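Interphotoreceptor retinoid-binding protein (Xenopus laevis, PDB 1J7X) probably binds retinoids and carries them through the extracellular matrix between photoreceptor cells and the retinal pigment epithelium. Local coordinates at residues 83-88 with 92-97; 142-147 with 293-298; 245-250 with 256-261. All blocks are in the same frame, centred on the assembly; numbering follows the deposited sequence.

Interaction 1: 83-88 with 92-97; sequences NIPEDE and QALVNT
The N-terminal end of helix 88-98 is joined here to the loop that leads into it: Glu88 opens the first helical turn and hands its carbonyl to Gln92, while Pro85, still in the loop, lies against Leu94 farther along the helix. Asp87 stands at the N-cap position, and its OD1 accepts a hydrogen bond from the backbone N of Met90, a classic helix N-cap. Between the two segments the polar link is the helical i to i+4 bond, from Gln92 N to Glu88 O at 3.0 Å and nearly straight (167° at the hydrogen). After the cap the helix runs back beside the loop, which brings Leu94 against Pro85. There the proline ring and the leucine side chain cross at about a right angle, with Pro85 CD meeting the tip of one branch, Leu94 CD2, at 4.1 Å. Leu94 carries its CG opposite the backbone N (chi1 -180°); its CB leaves CA toward the loop, and CD2 is the atom that makes the contact. Pro85 also touches Met90 and Leu91, so a single proline ring covers several residues of the helix. The Gln92 side chain bends at chi2 (65°) and its end leads away from the loop. Its amide is gripped mainly from helix 119-137, where Asn131 ND2 binds OE1 and Phe128 O accepts from NE2. NE2 also reaches Asn96 OD1 at 3.3 Å, from above the carbonyl plane of Asn96 and not along a lone pair. Val95, packed on Leu125 and Phe128, adds an apolar contact to the same helix. Near the far end of the helix, Leu94 O takes two donors from the same face of its carbonyl plane: Thr97 N at 3.0 Å and Thr97 OG1 at 2.9 Å.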
loop_
_atom_site.group_PDB
_atom_site.type_symbol
_atom_site.label_atom_id
_atom_site.label_comp_id
_atom_site.label_asym_id
_atom_site.label_seq_id
_atom_site.Cartn_x
_atom_site.Cartn_y
_atom_site.Cartn_z
ATOM N N ASN A 83 -3.552 0.520 -23.981
ATOM C CA ASN A 83 -3.999 1.835 -24.399
ATOM C C ASN A 83 -2.873 2.860 -24.459
ATOM O O ASN A 83 -3.150 4.057 -24.472
ATOM C CB ASN A 83 -5.063 2.331 -23.445
ATOM C CG ASN A 83 -6.263 1.396 -23.395
ATOM O OD1 ASN A 83 -6.162 0.250 -22.968
ATOM N ND2 ASN A 83 -7.391 1.880 -23.850
ATOM N N ILE A 84 -1.630 2.375 -24.476
ATOM C CA ILE A 84 -0.451 3.212 -24.543
ATOM C C ILE A 84 -0.149 3.537 -26.007
ATOM O O ILE A 84 -0.106 2.626 -26.793
ATOM C CB ILE A 84 0.761 2.474 -23.968
ATOM C CG1 ILE A 84 0.477 2.051 -22.536
ATOM C CG2 ILE A 84 1.985 3.389 -23.962
ATOM C CD1 ILE A 84 1.622 1.289 -21.897
ATOM N N PRO A 85 0.017 4.818 -26.350
ATOM C CA PRO A 85 0.358 5.262 -27.716
ATOM C C PRO A 85 1.689 4.720 -28.214
ATOM O O PRO A 85 2.546 4.410 -27.389
ATOM C CB PRO A 85 0.447 6.788 -27.565
ATOM C CG PRO A 85 -0.441 7.080 -26.423
ATOM C CD PRO A 85 -0.148 5.967 -25.445
ATOM N N GLU A 86 1.861 4.651 -29.538
ATOM C CA GLU A 86 3.064 4.116 -30.144
ATOM C C GLU A 86 3.997 5.265 -30.505
ATOM O O GLU A 86 5.219 5.157 -30.451
ATOM C CB GLU A 86 2.687 3.337 -31.417
ATOM C CG GLU A 86 1.866 2.070 -31.209
ATOM C CD GLU A 86 2.652 0.981 -30.516
ATOM O OE1 GLU A 86 2.992 1.247 -29.344
ATOM O OE2 GLU A 86 2.928 -0.115 -31.128
ATOM N N ASP A 87 3.411 6.371 -30.907
ATOM C CA ASP A 87 4.200 7.488 -31.336
ATOM C C ASP A 87 4.996 8.101 -30.173
ATOM O O ASP A 87 4.460 8.401 -29.103
ATOM C CB ASP A 87 3.271 8.519 -31.948
ATOM C CG ASP A 87 3.989 9.778 -32.383
ATOM O OD1 ASP A 87 4.265 10.636 -31.479
ATOM O OD2 ASP A 87 4.282 10.003 -33.603
ATOM N N GLU A 88 6.279 8.301 -30.388
ATOM C CA GLU A 88 7.153 8.875 -29.349
ATOM C C GLU A 88 6.734 10.282 -28.868
ATOM O O GLU A 88 6.904 10.616 -27.679
ATOM C CB GLU A 88 8.603 8.908 -29.836
ATOM C CG GLU A 88 9.250 7.516 -29.918
ATOM C CD GLU A 88 10.727 7.551 -30.320
ATOM O OE1 GLU A 88 11.418 6.563 -30.039
ATOM O OE2 GLU A 88 11.197 8.535 -30.914
ATOM N N GLN A 92 5.824 10.997 -24.938
ATOM C CA GLN A 92 6.487 12.036 -24.077
ATOM C C GLN A 92 5.426 12.985 -23.549
ATOM O O GLN A 92 5.439 13.343 -22.375
ATOM C CB GLN A 92 7.565 12.846 -24.887
ATOM C CG GLN A 92 8.307 13.827 -24.039
ATOM C CD GLN A 92 9.156 13.137 -22.959
ATOM O OE1 GLN A 92 10.167 12.472 -23.277
ATOM N NE2 GLN A 92 8.622 13.131 -21.676
ATOM N N ALA A 93 4.438 13.301 -24.393
ATOM C CA ALA A 93 3.377 14.220 -24.000
ATOM C C ALA A 93 2.555 13.623 -22.823
ATOM O O ALA A 93 2.210 14.359 -21.873
ATOM C CB ALA A 93 2.464 14.471 -25.161
ATOM N N LEU A 94 2.231 12.319 -22.909
ATOM C CA LEU A 94 1.500 11.616 -21.874
ATOM C C LEU A 94 2.292 11.616 -20.542
ATOM O O LEU A 94 1.779 11.960 -19.448
ATOM C CB LEU A 94 1.280 10.251 -22.335
ATOM C CG LEU A 94 0.495 9.334 -21.343
ATOM C CD1 LEU A 94 -0.832 9.989 -20.970
ATOM C CD2 LEU A 94 0.306 7.937 -21.899
ATOM N N VAL A 95 3.559 11.243 -20.656
ATOM C CA VAL A 95 4.437 11.202 -19.488
ATOM C C VAL A 95 4.431 12.627 -18.864
ATOM O O VAL A 95 4.410 12.775 -17.617
ATOM C CB VAL A 95 5.824 10.720 -19.828
ATOM C CG1 VAL A 95 6.820 11.068 -18.698
ATOM C CG2 VAL A 95 5.783 9.211 -20.113
ATOM N N ASN A 96 4.454 13.656 -19.721
ATOM C CA ASN A 96 4.522 15.043 -19.228
ATOM C C ASN A 96 3.275 15.454 -18.443
ATOM O O ASN A 96 3.310 16.362 -17.643
ATOM C CB ASN A 96 4.756 16.074 -20.388
ATOM C CG ASN A 96 6.233 16.104 -20.902
ATOM O OD1 ASN A 96 7.118 15.626 -20.200
ATOM N ND2 ASN A 96 6.439 16.496 -22.163
ATOM N N THR A 97 2.199 14.796 -18.701
ATOM C CA THR A 97 0.982 15.113 -17.952
ATOM C C THR A 97 0.734 14.164 -16.759
ATOM O O THR A 97 0.017 14.497 -15.849
ATOM C CB THR A 97 -0.271 15.099 -18.823
ATOM O OG1 THR A 97 -0.393 13.899 -19.491
ATOM C CG2 THR A 97 -0.254 16.102 -19.934
#

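Interaction 2: 142-147 with 293-298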
loop_
_atom_site.group_PDB
_atom_site.type_symbol
_atom_site.label_atom_id
_atom_site.label_comp_id
_atom_site.label_asym_id
_atom_site.label_seq_id
_atom_site.Cartn_x
_atom_site.Cartn_y
_atom_site.Cartn_z
ATOM N N ASN A 142 17.174 18.073 -2.228
ATOM C CA ASN A 142 16.088 17.404 -1.485
ATOM C C ASN A 142 14.893 17.230 -2.442
ATOM O O ASN A 142 14.772 17.956 -3.463
ATOM C CB ASN A 142 15.641 18.276 -0.332
ATOM C CG ASN A 142 16.632 18.288 0.778
ATOM O OD1 ASN A 142 16.823 17.286 1.472
ATOM N ND2 ASN A 142 17.293 19.434 0.941
ATOM N N LEU A 143 14.080 16.218 -2.198
ATOM C CA LEU A 143 12.944 15.926 -3.080
ATOM C C LEU A 143 11.692 15.681 -2.277
ATOM O O LEU A 143 11.687 14.976 -1.294
ATOM C CB LEU A 143 13.237 14.676 -3.904
ATOM C CG LEU A 143 12.083 14.183 -4.783
ATOM C CD1 LEU A 143 11.851 15.206 -5.907
ATOM C CD2 LEU A 143 12.307 12.848 -5.460
ATOM N N ILE A 144 10.627 16.287 -2.710
ATOM C CA ILE A 144 9.297 16.128 -2.119
ATOM C C ILE A 144 8.486 15.338 -3.071
ATOM O O ILE A 144 8.247 15.819 -4.168
ATOM C CB ILE A 144 8.596 17.474 -1.843
ATOM C CG1 ILE A 144 9.314 18.202 -0.689
ATOM C CG2 ILE A 144 7.201 17.266 -1.439
ATOM C CD1 ILE A 144 10.780 18.322 -0.825
ATOM N N ILE A 145 7.997 14.168 -2.706
ATOM C CA ILE A 145 7.161 13.358 -3.574
ATOM C C ILE A 145 5.746 13.490 -3.019
ATOM O O ILE A 145 5.472 13.092 -1.865
ATOM C CB ILE A 145 7.653 11.877 -3.557
ATOM C CG1 ILE A 145 9.133 11.746 -3.892
ATOM C CG2 ILE A 145 6.711 11.009 -4.455
ATOM C CD1 ILE A 145 9.579 10.280 -3.884
ATOM N N ASP A 146 4.880 14.124 -3.801
ATOM C CA ASP A 146 3.536 14.415 -3.415
ATOM C C ASP A 146 2.532 13.283 -3.812
ATOM O O ASP A 146 2.233 13.107 -4.971
ATOM C CB ASP A 146 3.088 15.706 -4.039
ATOM C CG ASP A 146 1.826 16.223 -3.437
ATOM O OD1 ASP A 146 1.136 15.499 -2.664
ATOM O OD2 ASP A 146 1.515 17.414 -3.694
ATOM N N LEU A 147 2.071 12.442 -2.845
ATOM C CA LEU A 147 1.145 11.410 -3.125
ATOM C C LEU A 147 -0.214 11.651 -2.543
ATOM O O LEU A 147 -1.067 10.731 -2.404
ATOM C CB LEU A 147 1.705 10.074 -2.536
ATOM C CG LEU A 147 3.008 9.656 -3.105
ATOM C CD1 LEU A 147 3.567 8.235 -2.335
ATOM C CD2 LEU A 147 2.990 9.536 -4.598
ATOM N N GLU A 293 9.433 23.272 6.028
ATOM C CA GLU A 293 9.934 23.549 7.360
ATOM C C GLU A 293 11.000 22.591 7.749
ATOM O O GLU A 293 12.129 22.989 8.215
ATOM C CB GLU A 293 8.826 23.433 8.412
ATOM C CG GLU A 293 7.534 24.075 8.101
ATOM C CD GLU A 293 6.511 23.939 9.251
ATOM O OE1 GLU A 293 5.251 24.006 8.883
ATOM O OE2 GLU A 293 6.978 23.752 10.483
ATOM N N ILE A 294 10.710 21.283 7.634
ATOM C CA ILE A 294 11.677 20.289 7.975
ATOM C C ILE A 294 12.990 20.453 7.274
ATOM O O ILE A 294 14.086 20.330 7.867
ATOM C CB ILE A 294 11.146 18.833 7.787
ATOM C CG1 ILE A 294 9.894 18.626 8.527
ATOM C CG2 ILE A 294 12.192 17.890 8.134
ATOM C CD1 ILE A 294 9.985 18.861 9.946
ATOM N N ILE A 295 12.903 20.690 5.955
ATOM C CA ILE A 295 14.024 20.925 5.152
ATOM C C ILE A 295 14.856 22.145 5.656
ATOM O O ILE A 295 16.083 22.038 5.749
ATOM C CB ILE A 295 13.606 21.119 3.722
ATOM C CG1 ILE A 295 12.971 19.810 3.220
ATOM C CG2 ILE A 295 14.907 21.425 2.880
ATOM C CD1 ILE A 295 12.217 19.850 1.859
ATOM N N ALA A 296 14.173 23.234 5.910
ATOM C CA ALA A 296 14.801 24.527 6.315
ATOM C C ALA A 296 15.543 24.458 7.644
ATOM O O ALA A 296 16.682 25.002 7.743
ATOM C CB ALA A 296 13.829 25.579 6.405
ATOM N N PHE A 297 14.980 23.705 8.569
ATOM C CA PHE A 297 15.597 23.519 9.898
ATOM C C PHE A 297 16.459 22.244 10.075
ATOM O O PHE A 297 16.846 21.885 11.190
ATOM C CB PHE A 297 14.547 23.681 10.962
ATOM C CG PHE A 297 13.964 25.104 11.016
ATOM C CD1 PHE A 297 12.999 25.503 10.155
ATOM C CD2 PHE A 297 14.491 26.079 11.878
ATOM C CE1 PHE A 297 12.522 26.806 10.170
ATOM C CE2 PHE A 297 13.982 27.324 11.917
ATOM C CZ PHE A 297 12.999 27.714 11.062
ATOM N N HIS A 298 16.823 21.570 8.965
ATOM C CA HIS A 298 17.611 20.360 9.105
ATOM C C HIS A 298 19.024 20.748 9.634
ATOM O O HIS A 298 19.692 21.699 9.149
ATOM C CB HIS A 298 17.724 19.638 7.772
ATOM C CG HIS A 298 18.337 18.272 7.855
ATOM N ND1 HIS A 298 17.797 17.237 8.596
ATOM C CD2 HIS A 298 19.449 17.770 7.267
ATOM C CE1 HIS A 298 18.558 16.163 8.464
ATOM N NE2 HIS A 298 19.560 16.457 7.660
#
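Ile295, in the last turn of helix 287-296, touches strand 142-146 with both branches, dividing them between Asn142 and Ile144. The two isoleucines meet at an oblique angle, end methyl against end methyl, with Ile295 CD1 only 3.4 Å from Ile144 CD1, tighter than ordinary van der Waals contact. Ile144 sets out along the flank of the contact, and its bend at chi2 (51°) turns CD1 to the helix; Ile295 instead is extended at chi2 (169°), which carries its CD1 out to meet Ile144. The other branch lies alongside Asn142, the two side chains running in opposite directions, and CG2 of Ile295 comes 3.7 Å from ND2 of Asn142. Ile108 of strand 108-112 and Tyr206 of strand 204-209 also touch Ile295, so the helix end is seated across neighbouring strands of the mixed sheet. Replacing Ile295 with an alanine would probably open a gap beside CD1 of Ile144 and leave the last helical turn without its main grip on this strand. Between these segments the amide of Asn142 serves as a wall beside a methyl group, so this attachment probably rests on close apolar fit rather than on directed bonds.

Interaction 3: 245-250 with 256-261; sequences KVFPFG and VTVPII
Lys245-Pro248 and Val256-Pro259 run antiparallel as the two arms of a beta hairpin, with axes 4.6 Å apart at closest approach and Lys245 opposite Val258, Val246 opposite Thr257 and Phe247 opposite Val256. The outer two are hydrogen-bonded pairs: Val258 N donates to Lys245 O at 2.8 Å, nearly along the C=O axis, and Phe247 N to Val256 O at 2.8 Å, each bond answered by one in return. On the side of the sheet that carries Phe247, the Phe247 and Val258 side chains cross at about a right angle, Phe247 CD1 4.0 Å from Val258 CG2, and Val256 O lies in plane at the ring edge. Val256 is also met by Phe249, whose CZ comes 3.7 Å from Val256 CB. The extended chain of Lys245 passes obliquely over Ile260, with Lys245 CD 3.6 Å from Ile260 CD1, before NZ bonds Gln181 OE1. On the other face Val246 CG2 rests 3.6 Å from Thr257 OG1. Paired amides thus fix the register; the two phenylalanines pack onto helix 2-18, while Val256 meets Leu65 of strand 64-67, and Lys245 spends its methylenes on apolar cover and its amine on a polar partner.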
loop_
_atom_site.group_PDB
_atom_site.type_symbol
_atom_site.label_atom_id
_atom_site.label_comp_id
_atom_site.label_asym_id
_atom_site.label_seq_id
_atom_site.Cartn_x
_atom_site.Cartn_y
_atom_site.Cartn_z
ATOM N N LYS A 245 -9.282 -10.759 0.444
ATOM C CA LYS A 245 -10.345 -11.190 -0.488
ATOM C C LYS A 245 -11.627 -11.274 0.342
ATOM O O LYS A 245 -11.590 -11.493 1.577
ATOM C CB LYS A 245 -9.985 -12.554 -1.083
ATOM C CG LYS A 245 -8.795 -12.503 -2.043
ATOM C CD LYS A 245 -8.611 -13.795 -2.875
ATOM C CE LYS A 245 -7.758 -13.595 -4.155
ATOM N NZ LYS A 245 -7.684 -14.847 -5.047
ATOM N N VAL A 246 -12.724 -11.086 -0.310
ATOM C CA VAL A 246 -13.987 -11.112 0.306
ATOM C C VAL A 246 -14.679 -12.443 0.026
ATOM O O VAL A 246 -14.690 -12.911 -1.126
ATOM C CB VAL A 246 -14.847 -9.980 -0.136
ATOM C CG1 VAL A 246 -16.176 -9.963 0.593
ATOM C CG2 VAL A 246 -14.103 -8.630 0.163
ATOM N N PHE A 247 -15.288 -13.031 1.078
ATOM C CA PHE A 247 -16.028 -14.303 0.964
ATOM C C PHE A 247 -17.434 -14.154 1.495
ATOM O O PHE A 247 -17.637 -13.852 2.636
ATOM C CB PHE A 247 -15.284 -15.403 1.722
ATOM C CG PHE A 247 -13.868 -15.634 1.255
ATOM C CD1 PHE A 247 -12.805 -14.871 1.720
ATOM C CD2 PHE A 247 -13.562 -16.715 0.417
ATOM C CE1 PHE A 247 -11.551 -15.045 1.250
ATOM C CE2 PHE A 247 -12.218 -16.980 0.047
ATOM C CZ PHE A 247 -11.227 -16.130 0.453
ATOM N N PRO A 248 -18.435 -14.325 0.652
ATOM C CA PRO A 248 -19.800 -14.132 1.060
ATOM C C PRO A 248 -20.224 -15.336 1.816
ATOM O O PRO A 248 -19.565 -16.381 1.704
ATOM C CB PRO A 248 -20.544 -14.015 -0.296
ATOM C CG PRO A 248 -19.804 -15.001 -1.095
ATOM C CD PRO A 248 -18.337 -14.680 -0.757
ATOM N N PHE A 249 -21.157 -15.139 2.705
ATOM C CA PHE A 249 -21.696 -16.261 3.469
ATOM C C PHE A 249 -22.988 -16.633 2.767
ATOM O O PHE A 249 -23.991 -15.882 2.896
ATOM C CB PHE A 249 -22.023 -15.875 4.925
ATOM C CG PHE A 249 -20.773 -15.730 5.822
ATOM C CD1 PHE A 249 -20.006 -16.817 6.124
ATOM C CD2 PHE A 249 -20.372 -14.508 6.266
ATOM C CE1 PHE A 249 -18.840 -16.685 6.850
ATOM C CE2 PHE A 249 -19.266 -14.362 7.054
ATOM C CZ PHE A 249 -18.486 -15.478 7.316
ATOM N N GLY A 250 -22.954 -17.733 2.042
ATOM C CA GLY A 250 -24.158 -18.239 1.378
ATOM C C GLY A 250 -25.365 -18.193 2.291
ATOM O O GLY A 250 -25.270 -18.458 3.533
ATOM N N VAL A 256 -17.387 -12.082 4.746
ATOM C CA VAL A 256 -16.146 -11.911 5.495
ATOM C C VAL A 256 -14.949 -11.501 4.620
ATOM O O VAL A 256 -14.666 -12.073 3.595
ATOM C CB VAL A 256 -15.821 -13.148 6.404
ATOM C CG1 VAL A 256 -15.418 -14.329 5.521
ATOM C CG2 VAL A 256 -14.660 -12.866 7.365
ATOM N N THR A 257 -14.210 -10.438 5.005
ATOM C CA THR A 257 -13.002 -10.056 4.337
ATOM C C THR A 257 -11.887 -10.611 5.072
ATOM O O THR A 257 -11.809 -10.480 6.318
ATOM C CB THR A 257 -12.785 -8.486 4.325
ATOM O OG1 THR A 257 -13.879 -7.868 3.706
ATOM C CG2 THR A 257 -11.534 -8.119 3.517
ATOM N N VAL A 258 -11.107 -11.366 4.339
ATOM C CA VAL A 258 -9.985 -12.091 4.899
ATOM C C VAL A 258 -8.644 -11.759 4.296
ATOM O O VAL A 258 -8.471 -11.806 3.071
ATOM C CB VAL A 258 -10.227 -13.635 4.748
ATOM C CG1 VAL A 258 -9.088 -14.382 5.342
ATOM C CG2 VAL A 258 -11.527 -14.012 5.384
ATOM N N PRO A 259 -7.663 -11.368 5.121
ATOM C CA PRO A 259 -6.363 -11.105 4.548
ATOM C C PRO A 259 -5.723 -12.384 4.117
ATOM O O PRO A 259 -5.665 -13.253 4.913
ATOM C CB PRO A 259 -5.600 -10.446 5.692
ATOM C CG PRO A 259 -6.267 -11.049 6.937
ATOM C CD PRO A 259 -7.688 -11.075 6.566
ATOM N N ILE A 260 -5.403 -12.528 2.838
ATOM C CA ILE A 260 -4.775 -13.742 2.334
ATOM C C ILE A 260 -3.289 -13.554 2.193
ATOM O O ILE A 260 -2.549 -14.486 1.979
ATOM C CB ILE A 260 -5.353 -14.128 0.986
ATOM C CG1 ILE A 260 -4.981 -13.017 -0.064
ATOM C CG2 ILE A 260 -6.883 -14.303 1.016
ATOM C CD1 ILE A 260 -5.347 -13.391 -1.491
ATOM N N ILE A 261 -2.793 -12.330 2.375
ATOM C CA ILE A 261 -1.403 -12.104 2.249
ATOM C C ILE A 261 -0.850 -11.398 3.422
ATOM O O ILE A 261 -1.483 -10.411 3.922
ATOM C CB ILE A 261 -1.226 -11.171 0.990
ATOM C CG1 ILE A 261 -1.349 -11.964 -0.288
ATOM C CG2 ILE A 261 0.096 -10.474 1.037
ATOM C CD1 ILE A 261 -1.527 -11.157 -1.533
#

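In the fold
The three contacts lie well apart, and no two touch or share a helix or strand. Interaction 1 is a surface contact that sets a loop against the helix it enters, and interaction 2, partly buried, fastens the C-terminal helix to the mixed sheet after a separation of 146 residues. Interaction 3, also partly buried, is nested within that long closure, yet sits across the chain's centre from it, in the antiparallel sheet, with its centre about 40 Å away. Their chemistry follows their places: one helical backbone bond with a light proline-leucine touch in the first, methyl packing in the second, and four backbone bonds with aromatic and aliphatic side chains in the third.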